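Local coordinates for protein interferon gamma receptor 1 (Gallus gallus, PDB 4EQ3) that probably serves as the cytokine-binding receptor chain for interferon gamma, this construct holding its two extracellular fibronectin type III-like domains, at residues 40-45 with 93-98; 143-148 with 171-176; 193-196 with 201-204. One frame throughout, in Å; residues are numbered along the deposited sequence.

Interaction 1 of 3, residues 40-45 with 93-98; sequences HFVVEV and SQYVET
OE1 of E44 is bound by a salt bridge to R83, whose strand, 81-88, separates strands 40-46 and 91-97 in the sheet, and the same oxygen rests 3.4 Å from CE2 of Y95, without a bond to it. Carboxylate and ring are almost parallel, their planes 9° apart, although OE1 reaches the ring obliquely and the two side chains as a whole cross at about a right angle. E44 gets there with CG set anti to its own carbonyl carbon (chi1 -61°) and the chain extended beyond it, which carries the acid group out to the phenol end of the tyrosine. There CD lies 3.2 Å from Y95 OH, and CG follows at 3.4 Å. The phenol oxygen and OE2 of E44 are 3.5 Å apart, but the angle is too poor for a hydrogen bond.

V42, two residues earlier and directed to the same face of the strand, supplies the other half of the contact. Its backbone O meets the ring at the edge, in plane, 3.4 Å from CE1 of Y95. Its CG1 methyl packs 3.7 Å from the hydroxyl oxygen of Y95. The tyrosine thus spans the middle strand, where its side chain also touches R83 and K85, and lies against V42 and E44, which are two apart on strand 40-46.

This is the N-terminal fibronectin type III-like domain, in which strands C and G are linked across strand F by one large side chain. Chemically, the ring offers its weakly positive C-H edge to a carbonyl oxygen, while R83 balances the nearby acid and would be expected to keep it ionised; the contact therefore rests on shape and weak electrostatics rather than on a direct hydrogen bond.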
loop_
_atom_site.group_PDB
_atom_site.type_symbol
_atom_site.label_atom_id
_atom_site.label_comp_id
_atom_site.label_asym_id
_atom_site.label_seq_id
_atom_site.Cartn_x
_atom_site.Cartn_y
_atom_site.Cartn_z
ATOM N N HIS A 40 -18.905 -16.107 -15.266
ATOM C CA HIS A 40 -17.976 -15.021 -15.560
ATOM C C HIS A 40 -18.520 -13.765 -14.898
ATOM O O HIS A 40 -19.689 -13.715 -14.528
ATOM C CB HIS A 40 -17.817 -14.813 -17.065
ATOM C CG HIS A 40 -17.163 -15.959 -17.766
ATOM N ND1 HIS A 40 -17.818 -17.144 -18.026
ATOM C CD2 HIS A 40 -15.912 -16.104 -18.266
ATOM C CE1 HIS A 40 -16.999 -17.968 -18.655
ATOM N NE2 HIS A 40 -15.837 -17.361 -18.812
ATOM N N PHE A 41 -17.683 -12.748 -14.742
ATOM C CA PHE A 41 -18.098 -11.576 -13.982
ATOM C C PHE A 41 -17.823 -10.266 -14.713
ATOM O O PHE A 41 -16.978 -10.202 -15.600
ATOM C CB PHE A 41 -17.428 -11.572 -12.604
ATOM C CG PHE A 41 -17.669 -12.825 -11.809
ATOM C CD1 PHE A 41 -18.882 -13.035 -11.173
ATOM C CD2 PHE A 41 -16.682 -13.794 -11.698
ATOM C CE1 PHE A 41 -19.111 -14.191 -10.444
ATOM C CE2 PHE A 41 -16.901 -14.956 -10.971
ATOM C CZ PHE A 41 -18.114 -15.158 -10.344
ATOM N N VAL A 42 -18.562 -9.225 -14.339
ATOM C CA VAL A 42 -18.310 -7.890 -14.867
ATOM C C VAL A 42 -18.184 -6.892 -13.728
ATOM O O VAL A 42 -19.086 -6.771 -12.893
ATOM C CB VAL A 42 -19.426 -7.419 -15.819
ATOM C CG1 VAL A 42 -19.072 -6.063 -16.397
ATOM C CG2 VAL A 42 -19.624 -8.438 -16.940
ATOM N N VAL A 43 -17.068 -6.172 -13.707
ATOM C CA VAL A 43 -16.791 -5.217 -12.639
ATOM C C VAL A 43 -16.901 -3.792 -13.164
ATOM O O VAL A 43 -16.378 -3.481 -14.238
ATOM C CB VAL A 43 -15.375 -5.405 -12.064
ATOM C CG1 VAL A 43 -15.106 -4.386 -10.970
ATOM C CG2 VAL A 43 -15.191 -6.826 -11.548
ATOM N N GLU A 44 -17.582 -2.935 -12.406
ATOM C CA GLU A 44 -17.644 -1.517 -12.738
ATOM C C GLU A 44 -17.096 -0.633 -11.617
ATOM O O GLU A 44 -17.112 -1.013 -10.444
ATOM C CB GLU A 44 -19.081 -1.113 -13.050
ATOM C CG GLU A 44 -19.671 -1.858 -14.226
ATOM C CD GLU A 44 -20.968 -1.235 -14.694
ATOM O OE1 GLU A 44 -21.835 -0.942 -13.842
ATOM O OE2 GLU A 44 -21.111 -1.029 -15.916
ATOM N N VAL A 45 -16.614 0.548 -11.992
ATOM C CA VAL A 45 -16.118 1.520 -11.025
ATOM C C VAL A 45 -16.877 2.853 -11.137
ATOM O O VAL A 45 -17.194 3.291 -12.230
ATOM C CB VAL A 45 -14.627 1.767 -11.232
ATOM C CG1 VAL A 45 -14.347 2.160 -12.678
ATOM C CG2 VAL A 45 -14.113 2.825 -10.259
ATOM N N SER A 93 -26.858 -11.798 -13.142
ATOM C CA SER A 93 -27.348 -11.354 -11.846
ATOM C C SER A 93 -27.413 -9.829 -11.852
ATOM O O SER A 93 -27.011 -9.181 -12.825
ATOM C CB SER A 93 -26.453 -11.841 -10.703
ATOM O OG SER A 93 -25.252 -11.096 -10.660
ATOM N N GLN A 94 -27.920 -9.258 -10.768
ATOM C CA GLN A 94 -27.854 -7.817 -10.594
ATOM C C GLN A 94 -26.475 -7.531 -10.018
ATOM O O GLN A 94 -25.758 -8.457 -9.618
ATOM C CB GLN A 94 -28.942 -7.335 -9.639
ATOM C CG GLN A 94 -30.353 -7.785 -10.007
ATOM C CD GLN A 94 -30.912 -7.083 -11.248
ATOM O OE1 GLN A 94 -30.184 -6.422 -11.997
ATOM N NE2 GLN A 94 -32.214 -7.238 -11.470
ATOM N N TYR A 95 -26.103 -6.260 -9.978
ATOM C CA TYR A 95 -24.809 -5.869 -9.445
ATOM C C TYR A 95 -24.847 -5.829 -7.933
ATOM O O TYR A 95 -25.873 -5.544 -7.339
ATOM C CB TYR A 95 -24.424 -4.487 -9.944
ATOM C CG TYR A 95 -23.765 -4.449 -11.295
ATOM C CD1 TYR A 95 -22.498 -4.990 -11.492
ATOM C CD2 TYR A 95 -24.390 -3.835 -12.366
ATOM C CE1 TYR A 95 -21.888 -4.933 -12.728
ATOM C CE2 TYR A 95 -23.789 -3.774 -13.600
ATOM C CZ TYR A 95 -22.542 -4.322 -13.778
ATOM O OH TYR A 95 -21.949 -4.254 -15.014
ATOM N N VAL A 96 -23.715 -6.127 -7.310
ATOM C CA VAL A 96 -23.581 -5.933 -5.879
ATOM C C VAL A 96 -22.461 -4.924 -5.689
ATOM O O VAL A 96 -21.415 -5.012 -6.344
ATOM C CB VAL A 96 -23.258 -7.250 -5.141
ATOM C CG1 VAL A 96 -22.055 -7.914 -5.771
ATOM C CG2 VAL A 96 -23.031 -6.992 -3.653
ATOM N N GLU A 97 -22.693 -3.967 -4.796
ATOM C CA GLU A 97 -21.810 -2.822 -4.621
ATOM C C GLU A 97 -20.884 -2.993 -3.415
ATOM O O GLU A 97 -21.266 -3.593 -2.409
ATOM C CB GLU A 97 -22.671 -1.563 -4.442
ATOM C CG GLU A 97 -21.920 -0.255 -4.524
ATOM C CD GLU A 97 -22.869 0.941 -4.626
ATOM O OE1 GLU A 97 -23.338 1.429 -3.572
ATOM O OE2 GLU A 97 -23.146 1.375 -5.765
ATOM N N THR A 98 -19.672 -2.458 -3.507
ATOM C CA THR A 98 -18.752 -2.508 -2.373
ATOM C C THR A 98 -19.026 -1.362 -1.395
ATOM O O THR A 98 -19.766 -0.415 -1.714
ATOM C CB THR A 98 -17.278 -2.401 -2.816
ATOM O OG1 THR A 98 -17.054 -1.141 -3.464
ATOM C CG2 THR A 98 -16.894 -3.537 -3.763
#

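Interaction 2 of 3, residues 143-148 with 171-176; sequences EIYSEL and EMNECN
N173 places its side-chain amide over one face of the Y145 ring, with ND2 3.2 Å above the ring plane and over its centre. The amide does not lie flat on the ring: the two planes are 59° apart, and OD1 is displaced toward the root of the tyrosine, 3.5 Å from its CB. This brings the amide NH2 group, whose hydrogens carry partial positive charge, over the pi electrons, consistent with a weak polar-aromatic attraction. N173 has a left-handed backbone conformation (phi 63°), within the turn that leads into strand 175-180.

L148 meets the stem of the asparagine. With CG anti to its backbone N (chi1 172°), it brings CD2 to 4.1 Å from both CB and OD1 of N173, and the two side chains cross at about a right angle. A type I turn from Y145 to L148 places both residues against the same partner.

Y145 OH is hydrogen-bonded to the backbone O of P133, and C175 forms a disulfide with C170. Through N173, helix 142-145 meets the loop that leads into strand 175-180, an outer strand of the three-stranded sheet, while L148, opening strand 148-156 of the opposing sheet, packs on F196 of strand 186-196.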
loop_
_atom_site.group_PDB
_atom_site.type_symbol
_atom_site.label_atom_id
_atom_site.label_comp_id
_atom_site.label_asym_id
_atom_site.label_seq_id
_atom_site.Cartn_x
_atom_site.Cartn_y
_atom_site.Cartn_z
ATOM N N GLU A 143 2.738 13.610 -7.258
ATOM C CA GLU A 143 2.196 14.501 -6.246
ATOM C C GLU A 143 2.207 13.825 -4.878
ATOM O O GLU A 143 2.499 14.452 -3.852
ATOM C CB GLU A 143 0.771 14.884 -6.642
ATOM C CG GLU A 143 -0.009 15.582 -5.579
ATOM C CD GLU A 143 -1.298 16.184 -6.115
ATOM O OE1 GLU A 143 -1.893 15.628 -7.067
ATOM O OE2 GLU A 143 -1.714 17.224 -5.574
ATOM N N ILE A 144 1.895 12.533 -4.874
ATOM C CA ILE A 144 1.826 11.760 -3.641
ATOM C C ILE A 144 3.222 11.504 -3.071
ATOM O O ILE A 144 3.446 11.673 -1.870
ATOM C CB ILE A 144 1.086 10.419 -3.872
ATOM C CG1 ILE A 144 -0.287 10.666 -4.521
ATOM C CG2 ILE A 144 0.992 9.603 -2.583
ATOM C CD1 ILE A 144 -1.069 11.833 -3.937
ATOM N N TYR A 145 4.153 11.094 -3.935
ATOM C CA TYR A 145 5.533 10.826 -3.522
ATOM C C TYR A 145 6.215 12.077 -2.995
ATOM O O TYR A 145 7.052 12.010 -2.101
ATOM C CB TYR A 145 6.364 10.249 -4.677
ATOM C CG TYR A 145 5.988 8.835 -5.057
ATOM C CD1 TYR A 145 5.608 7.914 -4.088
ATOM C CD2 TYR A 145 6.026 8.420 -6.381
ATOM C CE1 TYR A 145 5.268 6.614 -4.431
ATOM C CE2 TYR A 145 5.692 7.118 -6.736
ATOM C CZ TYR A 145 5.311 6.224 -5.758
ATOM O OH TYR A 145 4.967 4.943 -6.106
ATOM N N SER A 146 5.850 13.231 -3.544
ATOM C CA SER A 146 6.403 14.483 -3.041
ATOM C C SER A 146 6.083 14.672 -1.547
ATOM O O SER A 146 6.666 15.541 -0.880
ATOM C CB SER A 146 5.898 15.676 -3.867
ATOM O OG SER A 146 4.605 16.068 -3.459
ATOM N N GLU A 147 5.170 13.854 -1.022
ATOM C CA GLU A 147 4.772 13.941 0.387
ATOM C C GLU A 147 5.178 12.699 1.192
ATOM O O GLU A 147 4.707 12.483 2.309
ATOM C CB GLU A 147 3.263 14.153 0.505
ATOM C CG GLU A 147 2.743 15.433 -0.161
ATOM C CD GLU A 147 3.130 16.698 0.592
ATOM O OE1 GLU A 147 3.561 16.597 1.759
ATOM O OE2 GLU A 147 2.997 17.795 0.010
ATOM N N LEU A 148 6.047 11.880 0.622
ATOM C CA LEU A 148 6.506 10.680 1.315
ATOM C C LEU A 148 7.619 11.000 2.300
ATOM O O LEU A 148 8.600 11.647 1.944
ATOM C CB LEU A 148 7.017 9.645 0.310
ATOM C CG LEU A 148 7.702 8.419 0.924
ATOM C CD1 LEU A 148 6.741 7.598 1.791
ATOM C CD2 LEU A 148 8.309 7.562 -0.179
ATOM N N GLU A 171 15.349 11.033 -3.157
ATOM C CA GLU A 171 15.383 10.799 -4.573
ATOM C C GLU A 171 14.956 9.362 -4.969
ATOM O O GLU A 171 15.401 8.428 -4.405
ATOM C CB GLU A 171 16.777 11.140 -5.073
ATOM C CG GLU A 171 16.891 12.327 -5.942
ATOM C CD GLU A 171 16.791 13.626 -5.211
ATOM O OE1 GLU A 171 17.792 14.103 -4.673
ATOM O OE2 GLU A 171 15.694 14.211 -5.195
HETATM N N MSE A 172 14.057 9.221 -5.925
HETATM C CA MSE A 172 13.572 7.906 -6.313
HETATM C C MSE A 172 12.869 7.219 -5.147
HETATM O O MSE A 172 12.832 6.048 -5.093
HETATM C CB MSE A 172 14.720 7.007 -6.844
HETATM C CG MSE A 172 14.990 7.037 -8.349
HETATM SE SE MSE A 172 16.707 6.317 -9.084
HETATM C CE MSE A 172 17.914 7.129 -7.862
ATOM N N ASN A 173 12.376 7.995 -4.195
ATOM C CA ASN A 173 11.723 7.415 -3.022
ATOM C C ASN A 173 12.655 6.562 -2.167
ATOM O O ASN A 173 12.197 5.803 -1.317
ATOM C CB ASN A 173 10.519 6.578 -3.451
ATOM C CG ASN A 173 9.494 7.391 -4.217
ATOM O OD1 ASN A 173 9.346 8.593 -3.984
ATOM N ND2 ASN A 173 8.779 6.742 -5.135
ATOM N N GLU A 174 13.958 6.685 -2.398
ATOM C CA GLU A 174 14.937 5.934 -1.623
ATOM C C GLU A 174 15.673 6.855 -0.655
ATOM O O GLU A 174 16.467 7.707 -1.070
ATOM C CB GLU A 174 15.916 5.214 -2.550
ATOM C CG GLU A 174 15.233 4.211 -3.475
ATOM C CD GLU A 174 16.183 3.612 -4.513
ATOM O OE1 GLU A 174 16.892 4.389 -5.197
ATOM O OE2 GLU A 174 16.212 2.364 -4.648
ATOM N N CYS A 175 15.395 6.678 0.634
ATOM C CA CYS A 175 15.937 7.553 1.666
ATOM C C CYS A 175 17.150 6.941 2.343
ATOM O O CYS A 175 17.222 5.736 2.555
ATOM C CB CYS A 175 14.888 7.835 2.736
ATOM S SG CYS A 175 13.336 8.454 2.083
ATOM N N ASN A 176 18.081 7.802 2.714
ATOM C CA ASN A 176 19.276 7.391 3.423
ATOM C C ASN A 176 19.532 8.347 4.579
ATOM O O ASN A 176 19.300 9.550 4.461
ATOM C CB ASN A 176 20.459 7.353 2.458
ATOM C CG ASN A 176 21.787 7.316 3.168
ATOM O OD1 ASN A 176 22.193 8.295 3.800
ATOM N ND2 ASN A 176 22.486 6.186 3.060
#

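Interaction 3 of 3, residues 193-196 with 201-204; sequences KGHF and IVGA
G203 N donates to G194 O over 2.9 Å in an almost straight bond, with an angle of 175° at the hydrogen. Further along the ladder, F196 and I201 form an antiparallel hydrogen-bonded pair: F196 N reaches I201 O at 2.9 Å, and I201 N returns to F196 O at a longer 3.2 Å. Between them lies the non-hydrogen-bonded pair of H195 and V202, where the CA of H195 makes a C-H...O contact with I201 O. At G194 a water accepts from the backbone N and donates to A204 O at 2.6 Å, taking the place of a direct bond between these two atoms.

Outside the backbone, the two faces differ. On one, V202 CG1, anti to its backbone N (chi1 -170°), sits over the face of the H195 imidazole in a CH-pi contact, 4.1 Å from the ring centroid. The aliphatic part of K193, bent at chi3, lies along the backbone carbonyls of G203 and A204 and reaches V202 CG1 with CD. On the other face, F196 and I201 meet at their roots, CB to CB at 3.8 Å, after which the phenyl ring leads away to meet F24 edge to face.

I201 also touches I76 and I109, so this apolar face looks toward the N-terminal domain and the connection between domains. The arrangement is a classic antiparallel beta hairpin, the F-G hairpin of a fibronectin type III domain, with its turn end at the interdomain boundary.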
loop_
_atom_site.group_PDB
_atom_site.type_symbol
_atom_site.label_atom_id
_atom_site.label_comp_id
_atom_site.label_asym_id
_atom_site.label_seq_id
_atom_site.Cartn_x
_atom_site.Cartn_y
_atom_site.Cartn_z
ATOM N N LYS A 193 8.946 3.523 9.668
ATOM C CA LYS A 193 7.602 3.537 9.106
ATOM C C LYS A 193 7.475 4.561 7.979
ATOM O O LYS A 193 8.030 5.583 8.051
ATOM C CB LYS A 193 6.579 3.948 10.151
ATOM C CG LYS A 193 6.229 3.022 11.180
ATOM C CD LYS A 193 4.986 3.515 11.840
ATOM C CE LYS A 193 5.227 4.143 13.096
ATOM N NZ LYS A 193 4.100 4.040 13.960
ATOM N N GLY A 194 6.702 4.276 6.962
ATOM C CA GLY A 194 6.403 5.269 5.944
ATOM C C GLY A 194 5.312 6.233 6.391
ATOM O O GLY A 194 4.409 5.856 7.144
ATOM N N HIS A 195 5.410 7.483 5.932
ATOM C CA HIS A 195 4.406 8.515 6.193
ATOM C C HIS A 195 4.068 9.205 4.875
ATOM O O HIS A 195 4.957 9.471 4.070
ATOM C CB HIS A 195 4.945 9.581 7.160
ATOM C CG HIS A 195 4.969 9.160 8.599
ATOM N ND1 HIS A 195 5.972 8.373 9.132
ATOM C CD2 HIS A 195 4.133 9.445 9.625
ATOM C CE1 HIS A 195 5.739 8.179 10.419
ATOM N NE2 HIS A 195 4.627 8.813 10.743
ATOM N N PHE A 196 2.791 9.491 4.648
ATOM C CA PHE A 196 2.390 10.363 3.550
ATOM C C PHE A 196 1.587 11.538 4.134
ATOM O O PHE A 196 0.649 11.334 4.906
ATOM C CB PHE A 196 1.558 9.610 2.502
ATOM C CG PHE A 196 2.368 8.673 1.611
ATOM C CD1 PHE A 196 2.451 7.320 1.899
ATOM C CD2 PHE A 196 3.008 9.150 0.478
ATOM C CE1 PHE A 196 3.185 6.455 1.084
ATOM C CE2 PHE A 196 3.745 8.289 -0.353
ATOM C CZ PHE A 196 3.833 6.940 -0.042
ATOM N N ILE A 201 -1.488 9.343 6.313
ATOM C CA ILE A 201 -1.278 7.931 6.014
ATOM C C ILE A 201 -0.015 7.492 6.732
ATOM O O ILE A 201 1.048 8.075 6.535
ATOM C CB ILE A 201 -1.098 7.690 4.507
ATOM C CG1 ILE A 201 -2.274 8.303 3.724
ATOM C CG2 ILE A 201 -0.943 6.190 4.224
ATOM C CD1 ILE A 201 -2.217 8.098 2.227
ATOM N N VAL A 202 -0.144 6.481 7.579
ATOM C CA VAL A 202 0.986 5.983 8.350
ATOM C C VAL A 202 1.081 4.466 8.229
ATOM O O VAL A 202 0.119 3.747 8.510
ATOM C CB VAL A 202 0.885 6.387 9.831
ATOM C CG1 VAL A 202 2.191 6.076 10.548
ATOM C CG2 VAL A 202 0.540 7.876 9.950
ATOM N N GLY A 203 2.247 3.995 7.799
ATOM C CA GLY A 203 2.467 2.579 7.560
ATOM C C GLY A 203 2.884 1.782 8.780
ATOM O O GLY A 203 3.163 2.342 9.840
ATOM N N ALA A 204 2.909 0.460 8.630
ATOM C CA ALA A 204 3.360 -0.440 9.690
ATOM C C ALA A 204 4.868 -0.305 9.854
ATOM O O ALA A 204 5.558 0.083 8.915
ATOM C CB ALA A 204 2.997 -1.886 9.352
HETATM O O HOH W 1 5.628 1.582 6.737
#

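In the fold
The three contacts follow one another in series along the chain. Interaction 1 belongs to the N-terminal domain and spans strands 40-46 and 91-97 of its four-stranded sheet; interactions 2 and 3 share the C-terminal domain. The centres of 1 and 2 are 36 Å apart, on opposite sides of the chain's centre, and those of 1 and 3 are 32 Å apart. Interactions 2 and 3, with centres 12 Å apart, touch directly: the backbone O of I144 lies 3.5 Å from CD2 of F196. Thus the loop-and-helix contact of 143-148 with 171-176 backs onto the hairpin facing the other domain, consistent with the two-domain build of class II cytokine receptors.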